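Local coordinates for surface-associated protein CshB (Streptococcus gordonii, PDB 6YZG) that acts as a streptococcal cell-surface adhesin that probably binds fibronectin, the part given here spanning its non-repetitive domain 2, at residues L19-F25 with L37-L42; P31-V35 with E128-L132; T48-K52 with G62-P66. One frame throughout, in Å; residues are numbered along the deposited sequence.

Contact 1 of 3, residues L19-F25 with L37-L42; sequences LKVGTTF and LTVKEL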
loop_
_atom_site.group_PDB
_atom_site.type_symbol
_atom_site.label_atom_id
_atom_site.label_comp_id
_atom_site.label_asym_id
_atom_site.label_seq_id
_atom_site.Cartn_x
_atom_site.Cartn_y
_atom_site.Cartn_z
ATOM N N LEU A 19 -18.634 -5.465 -20.961
ATOM C CA LEU A 19 -19.201 -6.816 -20.882
ATOM C C LEU A 19 -20.692 -6.703 -20.618
ATOM O O LEU A 19 -21.163 -5.933 -19.784
ATOM C CB LEU A 19 -18.513 -7.624 -19.770
ATOM C CG LEU A 19 -17.209 -8.312 -20.197
ATOM C CD1 LEU A 19 -16.219 -7.410 -20.872
ATOM C CD2 LEU A 19 -16.569 -8.958 -18.972
ATOM N N LYS A 20 -21.396 -7.656 -21.197
ATOM C CA LYS A 20 -22.807 -7.951 -20.875
ATOM C C LYS A 20 -22.950 -9.480 -20.758
ATOM O O LYS A 20 -22.020 -10.189 -21.113
ATOM C CB LYS A 20 -23.797 -7.414 -21.916
ATOM C CG LYS A 20 -23.620 -7.896 -23.344
ATOM C CD LYS A 20 -24.422 -7.011 -24.261
ATOM C CE LYS A 20 -24.756 -7.680 -25.543
ATOM N NZ LYS A 20 -26.054 -7.124 -26.007
ATOM N N VAL A 21 -24.080 -9.947 -20.254
ATOM C CA VAL A 21 -24.336 -11.384 -20.241
ATOM C C VAL A 21 -24.329 -11.899 -21.682
ATOM O O VAL A 21 -24.988 -11.299 -22.526
ATOM C CB VAL A 21 -25.604 -11.722 -19.452
ATOM C CG1 VAL A 21 -25.971 -13.185 -19.572
ATOM C CG2 VAL A 21 -25.421 -11.329 -17.991
ATOM N N GLY A 22 -23.479 -12.871 -21.958
ATOM C CA GLY A 22 -23.307 -13.433 -23.301
ATOM C C GLY A 22 -22.113 -12.877 -24.028
ATOM O O GLY A 22 -21.815 -13.338 -25.147
ATOM N N THR A 23 -21.427 -11.861 -23.505
ATOM C CA THR A 23 -20.132 -11.465 -24.056
ATOM C C THR A 23 -19.162 -12.632 -24.005
ATOM O O THR A 23 -19.148 -13.413 -23.016
ATOM C CB THR A 23 -19.505 -10.296 -23.289
ATOM O OG1 THR A 23 -20.350 -9.146 -23.444
ATOM C CG2 THR A 23 -18.073 -9.992 -23.690
ATOM N N THR A 24 -18.356 -12.816 -25.042
ATOM C CA THR A 24 -17.311 -13.841 -25.040
ATOM C C THR A 24 -15.919 -13.241 -25.216
ATOM O O THR A 24 -15.715 -12.203 -25.893
ATOM C CB THR A 24 -17.537 -14.922 -26.121
ATOM O OG1 THR A 24 -17.424 -14.311 -27.430
ATOM C CG2 THR A 24 -18.822 -15.652 -25.869
ATOM N N PHE A 25 -14.952 -13.958 -24.631
ATOM C CA PHE A 25 -13.509 -13.698 -24.809
ATOM C C PHE A 25 -12.948 -15.025 -25.305
ATOM O O PHE A 25 -13.120 -16.044 -24.598
ATOM C CB PHE A 25 -12.803 -13.241 -23.526
ATOM C CG PHE A 25 -11.317 -13.100 -23.646
ATOM C CD1 PHE A 25 -10.493 -14.193 -23.427
ATOM C CD2 PHE A 25 -10.774 -11.883 -24.051
ATOM C CE1 PHE A 25 -9.130 -14.068 -23.600
ATOM C CE2 PHE A 25 -9.386 -11.762 -24.171
ATOM C CZ PHE A 25 -8.600 -12.867 -23.959
ATOM N N LEU A 37 -14.178 -17.797 -22.705
ATOM C CA LEU A 37 -14.863 -17.295 -21.520
ATOM C C LEU A 37 -16.184 -16.704 -22.006
ATOM O O LEU A 37 -16.210 -15.925 -22.985
ATOM C CB LEU A 37 -14.114 -16.170 -20.812
ATOM C CG LEU A 37 -12.654 -16.393 -20.456
ATOM C CD1 LEU A 37 -12.121 -15.232 -19.636
ATOM C CD2 LEU A 37 -12.313 -17.739 -19.905
ATOM N N THR A 38 -17.267 -17.030 -21.324
ATOM C CA THR A 38 -18.576 -16.434 -21.609
ATOM C C THR A 38 -19.112 -15.789 -20.342
ATOM O O THR A 38 -19.088 -16.451 -19.300
ATOM C CB THR A 38 -19.599 -17.471 -22.082
ATOM O OG1 THR A 38 -19.076 -18.182 -23.226
ATOM C CG2 THR A 38 -20.909 -16.836 -22.470
ATOM N N VAL A 39 -19.524 -14.534 -20.411
ATOM C CA VAL A 39 -20.112 -13.882 -19.229
ATOM C C VAL A 39 -21.452 -14.501 -18.892
ATOM O O VAL A 39 -22.382 -14.465 -19.756
ATOM C CB VAL A 39 -20.221 -12.384 -19.424
ATOM C CG1 VAL A 39 -20.863 -11.789 -18.211
ATOM C CG2 VAL A 39 -18.897 -11.743 -19.761
ATOM N N LYS A 40 -21.572 -15.137 -17.729
ATOM C CA LYS A 40 -22.832 -15.788 -17.285
ATOM C C LYS A 40 -23.637 -14.783 -16.446
ATOM O O LYS A 40 -24.872 -14.802 -16.510
ATOM C CB LYS A 40 -22.462 -17.011 -16.442
ATOM C CG LYS A 40 -23.644 -17.796 -15.902
ATOM C CD LYS A 40 -23.213 -19.025 -15.159
ATOM C CE LYS A 40 -24.385 -19.892 -14.764
ATOM N NZ LYS A 40 -24.027 -21.319 -14.910
ATOM N N GLU A 41 -22.951 -14.013 -15.583
ATOM C CA GLU A 41 -23.609 -13.123 -14.598
ATOM C C GLU A 41 -22.733 -11.897 -14.373
ATOM O O GLU A 41 -21.489 -12.018 -14.419
ATOM C CB GLU A 41 -23.791 -13.830 -13.242
ATOM C CG GLU A 41 -24.684 -15.027 -13.261
ATOM C CD GLU A 41 -24.919 -15.506 -11.845
ATOM O OE1 GLU A 41 -26.093 -15.430 -11.390
ATOM O OE2 GLU A 41 -23.901 -15.798 -11.166
ATOM N N LEU A 42 -23.347 -10.744 -14.188
ATOM C CA LEU A 42 -22.689 -9.502 -13.784
ATOM C C LEU A 42 -23.432 -9.001 -12.534
ATOM O O LEU A 42 -24.351 -8.112 -12.620
ATOM C CB LEU A 42 -22.711 -8.466 -14.923
ATOM C CG LEU A 42 -21.807 -8.830 -16.082
ATOM C CD1 LEU A 42 -22.264 -8.183 -17.384
ATOM C CD2 LEU A 42 -20.376 -8.427 -15.772
#
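Val39 drives its isopropyl group into a hollow formed where residues 19-23 curl over the strand. Val39 CB comes to 3.3 Å from Lys20 O, at the floor of that hollow. One methyl, CG1, is anti to the backbone N (chi1 178°) and rests against the Lys20 carbonyl. The other, CG2, turns to meet Leu19 CD2 at 3.7 Å and also touches Thr23 CB; the Leu19 and Val39 side chains cross at about a right angle. Leu42 supplies a second bump: its CD1 methyl lies 3.5 Å from Lys20 CA and equally close to the Leu19 carbonyl oxygen. Val21 lays CG1 on Lys40 O at 3.6 Å.

This is the open end of the beta hairpin made by strands 24-30 and 33-41. Phe25 and Leu37 form a hydrogen-bonded antiparallel pair, and Thr24 and Thr38 a non-hydrogen-bonded one with their side chains side by side. Just before Thr24 the chain makes a type II turn, Lys20 to Thr23, with Gly22 at positive phi (99°). Backbone bonding to Val39 continues here, with Gly22 N giving to Val39 O at 2.9 Å and Val39 N to Thr23 O at the same length, with an N-H...O angle of 168°. The turn is braced from within by Lys20 N, which donates to Thr23 OG1 over 2.9 Å; that hydroxyl also bonds Asn12 O. On the Phe25 and Leu37 face, Trp10 and Phe4 meet the Phe25 ring edge-to-face. Past Val39, Lys40 and Glu41 together face Lys124 in a classic beta bulge, and Lys40 NZ makes a salt bridge to Glu245 of the second subunit.

Contact 2 of 3, residues P31-V35 with E128-L132; sequences PGYVV and EATYL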
loop_
_atom_site.group_PDB
_atom_site.type_symbol
_atom_site.label_atom_id
_atom_site.label_comp_id
_atom_site.label_asym_id
_atom_site.label_seq_id
_atom_site.Cartn_x
_atom_site.Cartn_y
_atom_site.Cartn_z
ATOM N N PRO A 31 -0.511 -23.320 -29.315
ATOM C CA PRO A 31 -1.010 -23.929 -30.537
ATOM C C PRO A 31 -1.971 -25.094 -30.250
ATOM O O PRO A 31 -1.545 -26.067 -29.501
ATOM C CB PRO A 31 0.312 -24.380 -31.198
ATOM C CG PRO A 31 1.322 -23.412 -30.705
ATOM C CD PRO A 31 0.940 -23.180 -29.258
ATOM N N GLY A 32 -3.167 -25.012 -30.772
ATOM C CA GLY A 32 -4.181 -26.068 -30.635
ATOM C C GLY A 32 -5.036 -25.915 -29.361
ATOM O O GLY A 32 -6.016 -26.677 -29.280
ATOM N N TYR A 33 -4.697 -24.981 -28.470
ATOM C CA TYR A 33 -5.356 -24.898 -27.123
ATOM C C TYR A 33 -6.163 -23.589 -27.090
ATOM O O TYR A 33 -5.545 -22.516 -27.048
ATOM C CB TYR A 33 -4.321 -25.024 -26.035
ATOM C CG TYR A 33 -4.868 -25.373 -24.674
ATOM C CD1 TYR A 33 -5.609 -24.469 -23.940
ATOM C CD2 TYR A 33 -4.651 -26.605 -24.122
ATOM C CE1 TYR A 33 -6.147 -24.800 -22.705
ATOM C CE2 TYR A 33 -5.192 -26.961 -22.898
ATOM C CZ TYR A 33 -5.947 -26.043 -22.188
ATOM O OH TYR A 33 -6.490 -26.351 -20.971
ATOM N N VAL A 34 -7.492 -23.721 -27.117
ATOM C CA VAL A 34 -8.417 -22.582 -27.244
ATOM C C VAL A 34 -9.208 -22.462 -25.942
ATOM O O VAL A 34 -9.862 -23.445 -25.531
ATOM C CB VAL A 34 -9.386 -22.692 -28.433
ATOM C CG1 VAL A 34 -10.288 -21.446 -28.429
ATOM C CG2 VAL A 34 -8.599 -22.845 -29.734
ATOM N N VAL A 35 -9.180 -21.271 -25.373
ATOM C CA VAL A 35 -10.025 -20.987 -24.195
ATOM C C VAL A 35 -11.098 -19.997 -24.587
ATOM O O VAL A 35 -10.869 -19.021 -25.321
ATOM C CB VAL A 35 -9.178 -20.457 -23.033
ATOM C CG1 VAL A 35 -8.161 -21.462 -22.553
ATOM C CG2 VAL A 35 -8.524 -19.155 -23.317
ATOM N N GLU A 128 -14.590 -22.739 -21.054
ATOM C CA GLU A 128 -14.429 -23.954 -21.876
ATOM C C GLU A 128 -13.019 -23.931 -22.458
ATOM O O GLU A 128 -12.582 -22.912 -22.915
ATOM C CB GLU A 128 -15.451 -23.926 -22.997
ATOM C CG GLU A 128 -15.220 -24.887 -24.142
ATOM C CD GLU A 128 -16.181 -24.436 -25.227
ATOM O OE1 GLU A 128 -17.375 -24.426 -24.929
ATOM O OE2 GLU A 128 -15.727 -23.946 -26.260
ATOM N N ALA A 129 -12.330 -25.042 -22.327
ATOM C CA ALA A 129 -11.010 -25.192 -22.944
ATOM C C ALA A 129 -11.083 -26.361 -23.902
ATOM O O ALA A 129 -11.665 -27.394 -23.558
ATOM C CB ALA A 129 -9.954 -25.460 -21.916
ATOM N N THR A 130 -10.509 -26.194 -25.083
ATOM C CA THR A 130 -10.387 -27.313 -26.057
ATOM C C THR A 130 -8.949 -27.465 -26.498
ATOM O O THR A 130 -8.206 -26.506 -26.637
ATOM C CB THR A 130 -11.300 -27.137 -27.253
ATOM O OG1 THR A 130 -10.875 -25.967 -27.987
ATOM C CG2 THR A 130 -12.752 -27.024 -26.865
ATOM N N TYR A 131 -8.542 -28.722 -26.672
ATOM C CA TYR A 131 -7.209 -29.040 -27.199
ATOM C C TYR A 131 -7.405 -29.883 -28.458
ATOM O O TYR A 131 -8.018 -30.917 -28.365
ATOM C CB TYR A 131 -6.269 -29.708 -26.208
ATOM C CG TYR A 131 -4.902 -29.931 -26.799
ATOM C CD1 TYR A 131 -4.123 -28.879 -27.263
ATOM C CD2 TYR A 131 -4.434 -31.225 -27.002
ATOM C CE1 TYR A 131 -2.878 -29.089 -27.847
ATOM C CE2 TYR A 131 -3.186 -31.450 -27.562
ATOM C CZ TYR A 131 -2.422 -30.393 -28.009
ATOM O OH TYR A 131 -1.182 -30.612 -28.576
ATOM N N LEU A 132 -7.021 -29.297 -29.593
ATOM C CA LEU A 132 -7.246 -29.922 -30.936
ATOM C C LEU A 132 -8.716 -30.288 -31.076
ATOM O O LEU A 132 -9.020 -31.451 -31.545
ATOM C CB LEU A 132 -6.334 -31.146 -31.081
ATOM C CG LEU A 132 -4.841 -30.926 -30.943
ATOM C CD1 LEU A 132 -4.091 -32.256 -31.096
ATOM C CD2 LEU A 132 -4.316 -29.898 -31.929
HETATM O O HOH W 1 -8.865 -26.633 -29.746
HETATM O O HOH W 2 -12.713 -23.114 -26.259
#
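Tyr33 and Tyr131 lie opposite each other on one face of the sheet, their side chains crossing at about a right angle with Tyr33 CD2 3.9 Å from Tyr131 CD1. Both have CG anti to the backbone N (chi1 -162° and -177°); because the strands run antiparallel, this carries the rings in opposite directions along them. The Tyr33 ring leans over the partner strand toward Ala129, whose CB lies 3.7 Å from Tyr33 OH, and the carbonyl O of Thr130 stands over one ring face, offset toward the rim. Val35 CG1 lies at the edge of this ring, in its plane. Tyr131 instead extends toward the turn: Pro31 O meets its ring edge at CE1, 3.7 Å away, while Leu132 folds back so that its CG sits 3.7 Å above the ring centre.

The other face carries Val34 and Thr130, a hydrogen-bonded antiparallel pair, flanked by the non-hydrogen-bonded pairs Tyr33-Tyr131 and Val35-Ala129. Here the hydroxyl of Thr130 approaches Val34 CB to 3.6 Å. Water 1 joins this hydroxyl to the carbonyl O of Gly32, which therefore takes two bonds, one from the water at 2.9 Å and one from Leu132 N at 2.8 Å. That second bond carries the pairing past the end of the strand, to the turn in which Pro31 and Gly32 link strands 24-30 and 33-41.

The axes of segments 33-35 and 128-131 come within 4.7 Å and run antiparallel, at 167°. In the sheet, strand 33-41 pairs with strand 24-30 on one flank, whose Ile29 touches Val35, and with strand 119-131 on the other; beyond the latter comes strand 134-144, whose Val136 packs on Tyr33, Ala129 and Tyr131, while Val267 of the second subunit rests on both tyrosines.

Contact 3 of 3, residues T48-K52 with G62-P66; sequences TEIYK and GTYDP. Unlike the reference sequence in segment 62-66: Asp65 (reference Asn).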
loop_
_atom_site.group_PDB
_atom_site.type_symbol
_atom_site.label_atom_id
_atom_site.label_comp_id
_atom_site.label_asym_id
_atom_site.label_seq_id
_atom_site.Cartn_x
_atom_site.Cartn_y
_atom_site.Cartn_z
ATOM N N THR A 48 -25.003 -13.396 -4.040
ATOM C CA THR A 48 -24.683 -14.840 -4.182
ATOM C C THR A 48 -25.278 -15.715 -3.076
ATOM O O THR A 48 -25.523 -15.243 -2.021
ATOM C CB THR A 48 -23.165 -15.081 -4.210
ATOM O OG1 THR A 48 -22.595 -14.722 -2.949
ATOM C CG2 THR A 48 -22.470 -14.302 -5.301
ATOM N N GLU A 49 -25.431 -16.996 -3.377
ATOM C CA GLU A 49 -25.889 -17.985 -2.367
ATOM C C GLU A 49 -24.817 -18.125 -1.280
ATOM O O GLU A 49 -25.158 -18.390 -0.196
ATOM C CB GLU A 49 -26.171 -19.342 -3.009
ATOM C CG GLU A 49 -27.326 -19.287 -3.963
ATOM C CD GLU A 49 -28.720 -19.469 -3.407
ATOM O OE1 GLU A 49 -28.859 -19.903 -2.276
ATOM O OE2 GLU A 49 -29.674 -19.227 -4.173
ATOM N N ILE A 50 -23.545 -17.937 -1.635
ATOM C CA ILE A 50 -22.456 -17.944 -0.640
ATOM C C ILE A 50 -22.782 -16.908 0.454
ATOM O O ILE A 50 -22.742 -17.184 1.642
ATOM C CB ILE A 50 -21.082 -17.701 -1.278
ATOM C CG1 ILE A 50 -20.712 -18.754 -2.343
ATOM C CG2 ILE A 50 -20.056 -17.572 -0.184
ATOM C CD1 ILE A 50 -19.792 -18.171 -3.366
ATOM N N TYR A 51 -23.046 -15.683 0.013
ATOM C CA TYR A 51 -23.332 -14.577 0.942
ATOM C C TYR A 51 -24.681 -14.839 1.697
ATOM O O TYR A 51 -24.688 -14.615 2.905
ATOM C CB TYR A 51 -23.389 -13.275 0.132
ATOM C CG TYR A 51 -23.657 -12.068 0.983
ATOM C CD1 TYR A 51 -22.641 -11.361 1.627
ATOM C CD2 TYR A 51 -24.977 -11.637 1.161
ATOM C CE1 TYR A 51 -22.888 -10.227 2.359
ATOM C CE2 TYR A 51 -25.232 -10.501 1.902
ATOM C CZ TYR A 51 -24.196 -9.792 2.478
ATOM O OH TYR A 51 -24.504 -8.689 3.270
ATOM N N LYS A 52 -25.663 -15.318 0.961
ATOM C CA LYS A 52 -26.995 -15.692 1.579
ATOM C C LYS A 52 -26.730 -16.591 2.774
ATOM O O LYS A 52 -27.236 -16.319 3.906
ATOM C CB LYS A 52 -27.883 -16.353 0.549
ATOM C CG LYS A 52 -29.213 -16.805 1.138
ATOM C CD LYS A 52 -29.978 -17.666 0.231
ATOM C CE LYS A 52 -31.405 -17.828 0.740
ATOM N NZ LYS A 52 -32.100 -18.872 -0.048
ATOM N N GLY A 62 -31.299 -9.629 5.894
ATOM C CA GLY A 62 -32.044 -8.895 4.877
ATOM C C GLY A 62 -31.147 -8.237 3.818
ATOM O O GLY A 62 -31.641 -7.736 2.810
ATOM N N THR A 63 -29.826 -8.250 4.037
ATOM C CA THR A 63 -28.883 -7.608 3.070
ATOM C C THR A 63 -28.617 -8.551 1.889
ATOM O O THR A 63 -28.021 -8.111 0.926
ATOM C CB THR A 63 -27.555 -7.219 3.705
ATOM O OG1 THR A 63 -26.913 -8.366 4.265
ATOM C CG2 THR A 63 -27.720 -6.188 4.824
ATOM N N TYR A 64 -28.956 -9.823 1.997
ATOM C CA TYR A 64 -28.887 -10.685 0.801
ATOM C C TYR A 64 -29.846 -10.186 -0.242
ATOM O O TYR A 64 -31.080 -10.059 0.062
ATOM C CB TYR A 64 -29.143 -12.140 1.149
ATOM C CG TYR A 64 -29.423 -13.011 -0.055
ATOM C CD1 TYR A 64 -28.478 -13.218 -1.050
ATOM C CD2 TYR A 64 -30.647 -13.644 -0.190
ATOM C CE1 TYR A 64 -28.745 -14.026 -2.140
ATOM C CE2 TYR A 64 -30.908 -14.488 -1.244
ATOM C CZ TYR A 64 -29.938 -14.712 -2.204
ATOM O OH TYR A 64 -30.155 -15.495 -3.307
ATOM N N ASP A 65 -29.384 -9.875 -1.436
ATOM C CA ASP A 65 -30.250 -9.288 -2.477
ATOM C C ASP A 65 -29.950 -10.031 -3.771
ATOM O O ASP A 65 -28.996 -9.660 -4.491
ATOM C CB ASP A 65 -29.954 -7.794 -2.622
ATOM C CG ASP A 65 -30.829 -7.147 -3.669
ATOM O OD1 ASP A 65 -31.668 -7.880 -4.256
ATOM O OD2 ASP A 65 -30.644 -5.926 -3.917
ATOM N N PRO A 66 -30.711 -11.085 -4.154
ATOM C CA PRO A 66 -30.406 -11.820 -5.374
ATOM C C PRO A 66 -30.570 -10.969 -6.627
ATOM O O PRO A 66 -30.058 -11.376 -7.655
ATOM C CB PRO A 66 -31.357 -13.022 -5.340
ATOM C CG PRO A 66 -32.511 -12.527 -4.514
ATOM C CD PRO A 66 -31.903 -11.610 -3.466
#
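Lys52 lies over one face of the Tyr64 ring, the main contact by which the capped first turn of helix 49-55 meets the loop that follows the helix. Thr48 is the N-cap: its OG1 accepts from Tyr51 N at 3.1 Å, and the same hydroxyl is also hydrogen-bonded to Phe45 O. The approach of Lys52 is a CH-pi interaction, with CB 3.5 Å from the ring centroid and only 9° off the normal. Because CG is anti to the backbone N and the chain is extended beyond it, the aliphatic part continues across the same ring face, bringing CD to 3.6 Å from Tyr64 CE2 before the amino end leads away. Pro66 CD occupies the opposite face, so the aromatic plane is clamped between a lysine from the helix and a proline from its own loop.

Tyr51 presents its edge instead. Its CG is anti to the backbone N (chi1 -179°), which sends the ring out from the helix and past Tyr64, the two side chains sliding by in opposite directions. Tyr64 N lies near the plane of the Tyr51 ring at its edge, and Tyr51 CD2 is 4.2 Å from Tyr64 CB. Thr48 O approaches Tyr64 CE1 obliquely, to 3.4 Å, while also receiving the helical bond from Lys52 N. Glu49, bent at chi2 (-86°), brings OE2 to 3.9 Å from Tyr64 OH, an approach too long to count as a bond.

Tyr249 of the second subunit packs on Thr48. The hydroxyl of Tyr51 has two bonds: it accepts from Asp206 N, and it gives its proton over 2.6 Å to Thr63 OG1, which is in turn bonded to Thr60 O.

Overall arrangement
From the N terminus, contact 1 closes first: the chain runs out along strand 24-30, turns and returns on strand 33-41, so residues 37-42 meet 19-25 at the open end of that hairpin. Contact 2 starts at the hairpin's turn but closes only when strand 119-131 arrives on the other flank of strand 33-41; the two contacts therefore cross along the chain, with centres 19 Å apart in one sheet. Contact 3 follows contact 1 in series, tying helix 49-55 to its trailing loop. Sequentially it falls within the long excursion that contact 2 closes, though their centres are 35 Å apart. All three touch the second subunit.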